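Local coordinates for putative uncharacterized protein tcp24 (Actinoplanes teichomyceticus, PDB 4Q38) that transfers long fatty acyl chains from acyl-CoA to an amino sugar of the glycopeptide antibiotic teicoplanin, at residues P47-L50 with E54-R57; A76-D81 with A85-L90. All coordinates share one frame; numbering follows the deposited sequence.

Interaction 1 (P47-L50 with E54-R57)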
ATOM      1  N   PRO A  47      -4.013 -12.368  22.101  1.00 50.03           N
ATOM      2  CA  PRO A  47      -2.558 -12.484  21.966  1.00 48.45           C
ATOM      3  C   PRO A  47      -2.142 -12.611  20.501  1.00 45.53           C
ATOM      4  O   PRO A  47      -2.854 -13.234  19.707  1.00 44.36           O
ATOM      5  CB  PRO A  47      -2.238 -13.785  22.713  1.00 47.77           C
ATOM      6  CG  PRO A  47      -3.350 -13.939  23.692  1.00 50.10           C
ATOM      7  CD  PRO A  47      -4.565 -13.414  22.984  1.00 51.23           C
ATOM      8  N   VAL A  48      -1.017 -12.002  20.151  1.00 45.24           N
ATOM      9  CA  VAL A  48      -0.482 -12.091  18.793  1.00 46.36           C
ATOM     10  C   VAL A  48      -0.001 -13.509  18.502  1.00 47.50           C
ATOM     11  O   VAL A  48       0.787 -14.074  19.260  1.00 46.54           O
ATOM     12  CB  VAL A  48       0.652 -11.073  18.569  1.00 47.11           C
ATOM     13  CG1 VAL A  48       1.504 -11.450  17.366  1.00 47.36           C
ATOM     14  CG2 VAL A  48       0.067  -9.684  18.392  1.00 47.56           C
ATOM     15  N   ARG A  49      -0.504 -14.080  17.411  1.00 46.95           N
ATOM     16  CA  ARG A  49      -0.102 -15.405  16.973  1.00 46.26           C
ATOM     17  C   ARG A  49       0.463 -15.334  15.555  1.00 45.00           C
ATOM     18  O   ARG A  49      -0.194 -14.824  14.645  1.00 45.43           O
ATOM     19  CB  ARG A  49      -1.298 -16.360  17.024  1.00 48.06           C
ATOM     20  CG  ARG A  49      -0.955 -17.818  16.777  1.00 51.92           C
ATOM     21  CD  ARG A  49      -2.201 -18.692  16.824  1.00 54.19           C
ATOM     22  NE  ARG A  49      -1.986 -20.002  16.204  1.00 55.86           N
ATOM     23  CZ  ARG A  49      -2.092 -20.255  14.900  1.00 56.46           C
ATOM     24  NH1 ARG A  49      -2.408 -19.292  14.046  1.00 57.69           N
ATOM     25  NH2 ARG A  49      -1.875 -21.479  14.445  1.00 58.23           N
ATOM     26  N   LEU A  50       1.685 -15.825  15.366  1.00 39.93           N
ATOM     27  CA  LEU A  50       2.189 -16.025  14.015  1.00 39.51           C
ATOM     28  C   LEU A  50       1.955 -17.459  13.576  1.00 39.27           C
ATOM     29  O   LEU A  50       2.269 -18.398  14.317  1.00 39.15           O
ATOM     30  CB  LEU A  50       3.674 -15.669  13.892  1.00 36.22           C
ATOM     31  CG  LEU A  50       4.119 -14.218  14.096  1.00 36.52           C
ATOM     32  CD1 LEU A  50       5.635 -14.132  13.966  1.00 34.75           C
ATOM     33  CD2 LEU A  50       3.430 -13.244  13.140  1.00 34.63           C
ATOM     34  N   GLU A  54       3.899 -25.127   7.524  1.00 48.49           N
ATOM     35  CA  GLU A  54       3.029 -25.263   6.358  1.00 50.78           C
ATOM     36  C   GLU A  54       1.760 -24.413   6.436  1.00 48.41           C
ATOM     37  O   GLU A  54       1.208 -24.029   5.405  1.00 45.88           O
ATOM     38  CB  GLU A  54       2.697 -26.733   6.092  1.00 54.07           C
ATOM     39  CG  GLU A  54       3.877 -27.530   5.546  1.00 56.90           C
ATOM     40  CD  GLU A  54       4.357 -27.015   4.201  1.00 59.53           C
ATOM     41  OE1 GLU A  54       5.446 -26.402   4.146  1.00 59.44           O
ATOM     42  OE2 GLU A  54       3.634 -27.207   3.197  1.00 64.04           O
ATOM     43  N   GLU A  55       1.304 -24.124   7.653  1.00 46.48           N
ATOM     44  CA  GLU A  55       0.227 -23.162   7.845  1.00 44.95           C
ATOM     45  C   GLU A  55       0.667 -21.789   7.330  1.00 41.54           C
ATOM     46  O   GLU A  55      -0.052 -21.153   6.565  1.00 40.14           O
ATOM     47  CB  GLU A  55      -0.171 -23.061   9.314  1.00 45.22           C
ATOM     48  CG  GLU A  55      -1.376 -22.157   9.537  1.00 47.85           C
ATOM     49  CD  GLU A  55      -1.661 -21.880  10.997  1.00 48.14           C
ATOM     50  OE1 GLU A  55      -1.008 -22.485  11.869  1.00 50.83           O
ATOM     51  OE2 GLU A  55      -2.547 -21.054  11.277  1.00 51.39           O
ATOM     52  N   ALA A  56       1.855 -21.353   7.752  1.00 40.16           N
ATOM     53  CA  ALA A  56       2.427 -20.086   7.306  1.00 39.52           C
ATOM     54  C   ALA A  56       2.664 -20.078   5.798  1.00 39.57           C
ATOM     55  O   ALA A  56       2.392 -19.079   5.130  1.00 36.33           O
ATOM     56  CB  ALA A  56       3.715 -19.781   8.056  1.00 39.24           C
ATOM     57  N   ARG A  57       3.154 -21.196   5.265  1.00 39.44           N
ATOM     58  CA  ARG A  57       3.384 -21.313   3.826  1.00 39.83           C
ATOM     59  C   ARG A  57       2.090 -21.261   3.020  1.00 37.27           C
ATOM     60  O   ARG A  57       2.061 -20.692   1.925  1.00 36.01           O
ATOM     61  CB  ARG A  57       4.191 -22.577   3.481  1.00 41.28           C
ATOM     62  CG  ARG A  57       5.651 -22.539   3.930  1.00 43.20           C
ATOM     63  CD  ARG A  57       6.464 -21.405   3.294  1.00 44.16           C
ATOM     64  NE  ARG A  57       6.587 -21.517   1.837  1.00 47.57           N
ATOM     65  CZ  ARG A  57       7.585 -22.131   1.201  1.00 47.94           C
ATOM     66  NH1 ARG A  57       8.568 -22.712   1.882  1.00 45.53           N
ATOM     67  NH2 ARG A  57       7.595 -22.166  -0.125  1.00 48.68           N
TER

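Interaction 2 (A76-D81 with A85-L90)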
ATOM      1  N   ALA A  76      12.698 -17.160   9.126  1.00 31.80           N
ATOM      2  CA  ALA A  76      13.174 -16.116  10.033  1.00 32.21           C
ATOM      3  C   ALA A  76      12.174 -15.658  11.089  1.00 31.06           C
ATOM      4  O   ALA A  76      12.492 -14.774  11.882  1.00 32.50           O
ATOM      5  CB  ALA A  76      13.668 -14.923   9.234  1.00 31.22           C
ATOM      6  N   ALA A  77      10.981 -16.252  11.105  1.00 31.86           N
ATOM      7  CA  ALA A  77       9.916 -15.828  12.022  1.00 31.88           C
ATOM      8  C   ALA A  77      10.443 -15.652  13.440  1.00 34.45           C
ATOM      9  O   ALA A  77      11.123 -16.537  13.969  1.00 34.36           O
ATOM     10  CB  ALA A  77       8.741 -16.793  11.988  1.00 32.10           C
ATOM     11  N   PRO A  78      10.161 -14.487  14.048  1.00 34.04           N
ATOM     12  CA  PRO A  78      10.706 -14.191  15.357  1.00 34.02           C
ATOM     13  C   PRO A  78      10.086 -15.020  16.483  1.00 35.79           C
ATOM     14  O   PRO A  78       9.039 -15.654  16.304  1.00 36.33           O
ATOM     15  CB  PRO A  78      10.381 -12.708  15.538  1.00 33.31           C
ATOM     16  CG  PRO A  78       9.140 -12.515  14.727  1.00 33.85           C
ATOM     17  CD  PRO A  78       9.396 -13.347  13.505  1.00 33.62           C
ATOM     18  N   ASP A  79      10.762 -15.002  17.625  1.00 35.24           N
ATOM     19  CA  ASP A  79      10.379 -15.764  18.799  1.00 37.83           C
ATOM     20  C   ASP A  79      10.264 -14.804  19.986  1.00 36.49           C
ATOM     21  O   ASP A  79      11.123 -13.937  20.149  1.00 35.20           O
ATOM     22  CB  ASP A  79      11.461 -16.821  19.061  1.00 37.95           C
ATOM     23  CG  ASP A  79      11.269 -17.532  20.365  1.00 38.94           C
ATOM     24  OD1 ASP A  79      10.541 -18.545  20.389  1.00 40.94           O
ATOM     25  OD2 ASP A  79      11.846 -17.070  21.363  1.00 39.42           O
ATOM     26  N   PRO A  80       9.213 -14.956  20.826  1.00 37.99           N
ATOM     27  CA  PRO A  80       9.028 -14.082  21.996  1.00 39.32           C
ATOM     28  C   PRO A  80      10.239 -14.018  22.936  1.00 39.37           C
ATOM     29  O   PRO A  80      10.492 -12.979  23.540  1.00 41.38           O
ATOM     30  CB  PRO A  80       7.843 -14.721  22.740  1.00 39.76           C
ATOM     31  CG  PRO A  80       7.118 -15.511  21.714  1.00 39.99           C
ATOM     32  CD  PRO A  80       8.151 -15.978  20.730  1.00 39.61           C
ATOM     33  N   ASP A  81      10.981 -15.117  23.050  1.00 40.91           N
ATOM     34  CA  ASP A  81      12.080 -15.201  24.016  1.00 42.27           C
ATOM     35  C   ASP A  81      13.416 -14.702  23.468  1.00 41.13           C
ATOM     36  O   ASP A  81      14.112 -13.932  24.130  1.00 42.79           O
ATOM     37  CB  ASP A  81      12.199 -16.626  24.566  1.00 44.42           C
ATOM     38  CG  ASP A  81      10.962 -17.047  25.335  1.00 46.30           C
ATOM     39  OD1 ASP A  81      10.604 -16.342  26.297  1.00 46.69           O
ATOM     40  OD2 ASP A  81      10.334 -18.065  24.969  1.00 46.84           O
ATOM     41  N   ALA A  85      12.528  -7.582  22.052  1.00 34.38           N
ATOM     42  CA  ALA A  85      12.272  -6.201  21.643  1.00 34.66           C
ATOM     43  C   ALA A  85      11.404  -6.197  20.392  1.00 34.25           C
ATOM     44  O   ALA A  85      10.420  -5.461  20.313  1.00 32.86           O
ATOM     45  CB  ALA A  85      13.574  -5.457  21.390  1.00 34.07           C
ATOM     46  N   LEU A  86      11.760  -7.045  19.428  1.00 32.95           N
ATOM     47  CA  LEU A  86      10.987  -7.175  18.203  1.00 34.69           C
ATOM     48  C   LEU A  86       9.561  -7.650  18.498  1.00 34.27           C
ATOM     49  O   LEU A  86       8.597  -7.134  17.923  1.00 33.91           O
ATOM     50  CB  LEU A  86      11.696  -8.113  17.224  1.00 35.30           C
ATOM     51  CG  LEU A  86      11.213  -8.022  15.772  1.00 36.13           C
ATOM     52  CD1 LEU A  86      12.369  -8.251  14.815  1.00 36.84           C
ATOM     53  CD2 LEU A  86      10.086  -9.005  15.512  1.00 35.00           C
ATOM     54  N   TRP A  87       9.427  -8.619  19.405  1.00 33.15           N
ATOM     55  CA  TRP A  87       8.117  -9.153  19.768  1.00 33.26           C
ATOM     56  C   TRP A  87       7.253  -8.125  20.447  1.00 33.67           C
ATOM     57  O   TRP A  87       6.060  -8.017  20.143  1.00 33.29           O
ATOM     58  CB  TRP A  87       8.224 -10.416  20.626  1.00 33.64           C
ATOM     59  CG  TRP A  87       6.968 -11.247  20.532  1.00 32.35           C
ATOM     60  CD1 TRP A  87       5.858 -11.203  21.370  1.00 32.84           C
ATOM     61  CD2 TRP A  87       6.629 -12.238  19.501  1.00 33.65           C
ATOM     62  NE1 TRP A  87       4.891 -12.087  20.954  1.00 33.95           N
ATOM     63  CE2 TRP A  87       5.286 -12.736  19.835  1.00 34.12           C
ATOM     64  CE3 TRP A  87       7.281 -12.752  18.377  1.00 34.07           C
ATOM     65  CZ2 TRP A  87       4.650 -13.713  19.072  1.00 34.56           C
ATOM     66  CZ3 TRP A  87       6.627 -13.740  17.617  1.00 34.11           C
ATOM     67  CH2 TRP A  87       5.343 -14.205  17.958  1.00 34.40           C
ATOM     68  N   TRP A  88       7.848  -7.361  21.364  1.00 33.58           N
ATOM     69  CA  TRP A  88       7.165  -6.258  22.046  1.00 34.75           C
ATOM     70  C   TRP A  88       6.527  -5.334  21.038  1.00 34.41           C
ATOM     71  O   TRP A  88       5.351  -4.967  21.161  1.00 32.42           O
ATOM     72  CB  TRP A  88       8.170  -5.488  22.897  1.00 35.57           C
ATOM     73  CG  TRP A  88       7.609  -4.351  23.727  1.00 36.70           C
ATOM     74  CD1 TRP A  88       7.201  -4.399  25.062  1.00 37.62           C
ATOM     75  CD2 TRP A  88       7.422  -2.944  23.324  1.00 36.90           C
ATOM     76  NE1 TRP A  88       6.777  -3.170  25.489  1.00 37.56           N
ATOM     77  CE2 TRP A  88       6.879  -2.251  24.501  1.00 36.80           C
ATOM     78  CE3 TRP A  88       7.635  -2.218  22.147  1.00 36.16           C
ATOM     79  CZ2 TRP A  88       6.568  -0.894  24.480  1.00 37.19           C
ATOM     80  CZ3 TRP A  88       7.314  -0.851  22.137  1.00 36.49           C
ATOM     81  CH2 TRP A  88       6.797  -0.204  23.278  1.00 37.36           C
ATOM     82  N   LEU A  89       7.302  -4.979  20.019  1.00 32.54           N
ATOM     83  CA  LEU A  89       6.867  -4.057  18.966  1.00 31.55           C
ATOM     84  C   LEU A  89       5.820  -4.666  18.027  1.00 30.94           C
ATOM     85  O   LEU A  89       4.888  -3.982  17.609  1.00 31.05           O
ATOM     86  CB  LEU A  89       8.077  -3.588  18.168  1.00 30.29           C
ATOM     87  CG  LEU A  89       7.842  -2.438  17.195  1.00 30.58           C
ATOM     88  CD1 LEU A  89       7.453  -1.177  17.952  1.00 30.83           C
ATOM     89  CD2 LEU A  89       9.089  -2.214  16.364  1.00 29.88           C
ATOM     90  N   LEU A  90       5.985  -5.942  17.704  1.00 30.24           N
ATOM     91  CA  LEU A  90       5.034  -6.671  16.871  1.00 31.14           C
ATOM     92  C   LEU A  90       3.632  -6.719  17.484  1.00 32.07           C
ATOM     93  O   LEU A  90       2.644  -6.507  16.785  1.00 30.48           O
ATOM     94  CB  LEU A  90       5.542  -8.091  16.607  1.00 30.54           C
ATOM     95  CG  LEU A  90       4.598  -9.094  15.944  1.00 31.62           C
ATOM     96  CD1 LEU A  90       4.293  -8.703  14.502  1.00 29.38           C
ATOM     97  CD2 LEU A  90       5.204 -10.492  16.020  1.00 33.14           C
TER

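Interaction 1 (P47-L50 with E54-R57)
Arg49 and Glu55 form a salt bridge on the protein surface, between the loop that follows helix 32-41 and the first turn of helix 53-62. The two side chains reach for each other from opposite directions. Both are stretched out. Arg49 has CG anti to its backbone N (chi1 -172°) and stays extended to NE. The Glu55 chain is also extended beyond CG, and its CB already points at the loop. Two long arms therefore span a gap that the backbones leave wide.

The guanidinium meets the carboxylate end-on, with NH1 and NH2 rather than NE. The shortest link runs from Arg49 NH2 to Glu55 OE1, at 2.9 Å. It uses the syn lone pair of OE1, and the oxygen sits somewhat tilted from the guanidinium plane. The second link is longer, with Arg49 NH1 3.3 Å from Glu55 OE2. Here OE2 lies almost in the guanidinium plane and is met on its syn side, out of the carboxylate plane. A weak third bond joins Arg49 NH2 to the same OE2, also at 3.3 Å. The arrangement is thus a bidentate salt bridge, but a twisted one: the two flat groups stand 35° apart.

This is a local bridge between an irregular segment and the helix that follows it, in the helical N-terminal part of the acyltransferase. It lies away from the coenzyme A and sugar pockets. Both partners are exposed, so solvent probably weakens the attraction. Next to them in sequence, Leu50 and Ala56 are buried. Leu50 packs on Tyr128 and Ala132 of helix 125-143, and Ala56 touches Val74 of helix 67-76. Val48 reaches helix 84-98, while Arg57 forms a salt bridge with Glu67 at the start of helix 67-76.

Interaction 2 (A76-D81 with A85-L90)
Pro80 lies over one face of the Trp87 indole, and this CH-pi contact is the centre of the interaction. Pro80 CG stands 3.9 Å from the centroid of the six-membered ring, 15° off the ring normal. Further back, Pro80 CA rests on the same ring system, 3.8 Å from Trp87 CG. The two side chains lie side by side and point the same way. With chi1 at -157°, the Trp87 indole swings away from the backbone N and lies under Pro80.

Leu90, one turn further along the helix, puts CD2 against the opposite face of the indole, toward its rim. The ring is thus held between loop and helix. Pro78 supplies the other apolar contacts. Its CB packs 3.7 Å from Leu86 CD2, and its CG lies 4.0 Å from Trp87 CZ3. Pro78 crosses both of these side chains at about a right angle. The closest approach between the segments is Pro78 O to Trp87 CZ3, at 3.3 Å.

Polar bonds then shape the loop. The same Pro78 O accepts from Arg52 NH1. Asp79 OD2 accepts from Asp81 N at 2.7 Å and also from Arg82 N. Asp81 N comes from above the carboxylate plane, 52° out of it. Asp79 N bonds Asp83 OD2. The Asp79-Asp81 bond makes an Asx turn, here in the short connection between helices 67-76 and 84-98 of the N-terminal domain.

Overall arrangement
Interaction 1 comes first along the chain. It bridges residues 51-53, where the loop after helix 32-41 enters helix 53-62. The chain then runs through helices 53-62 and 67-76 before interaction 2 bridges residues 82-84, at the entry to helix 84-98. The two are in series and neither nest nor cross. Their centres are 13 Å apart, yet they touch. Leu50 CD1 of interaction 1 lies 3.8 Å from Trp87 CZ3 and 3.9 Å from Pro78 CD. Segment 47-50 therefore packs on both segments of interaction 2. Together the contacts tie two interhelical loops to helices 53-62 and 84-98.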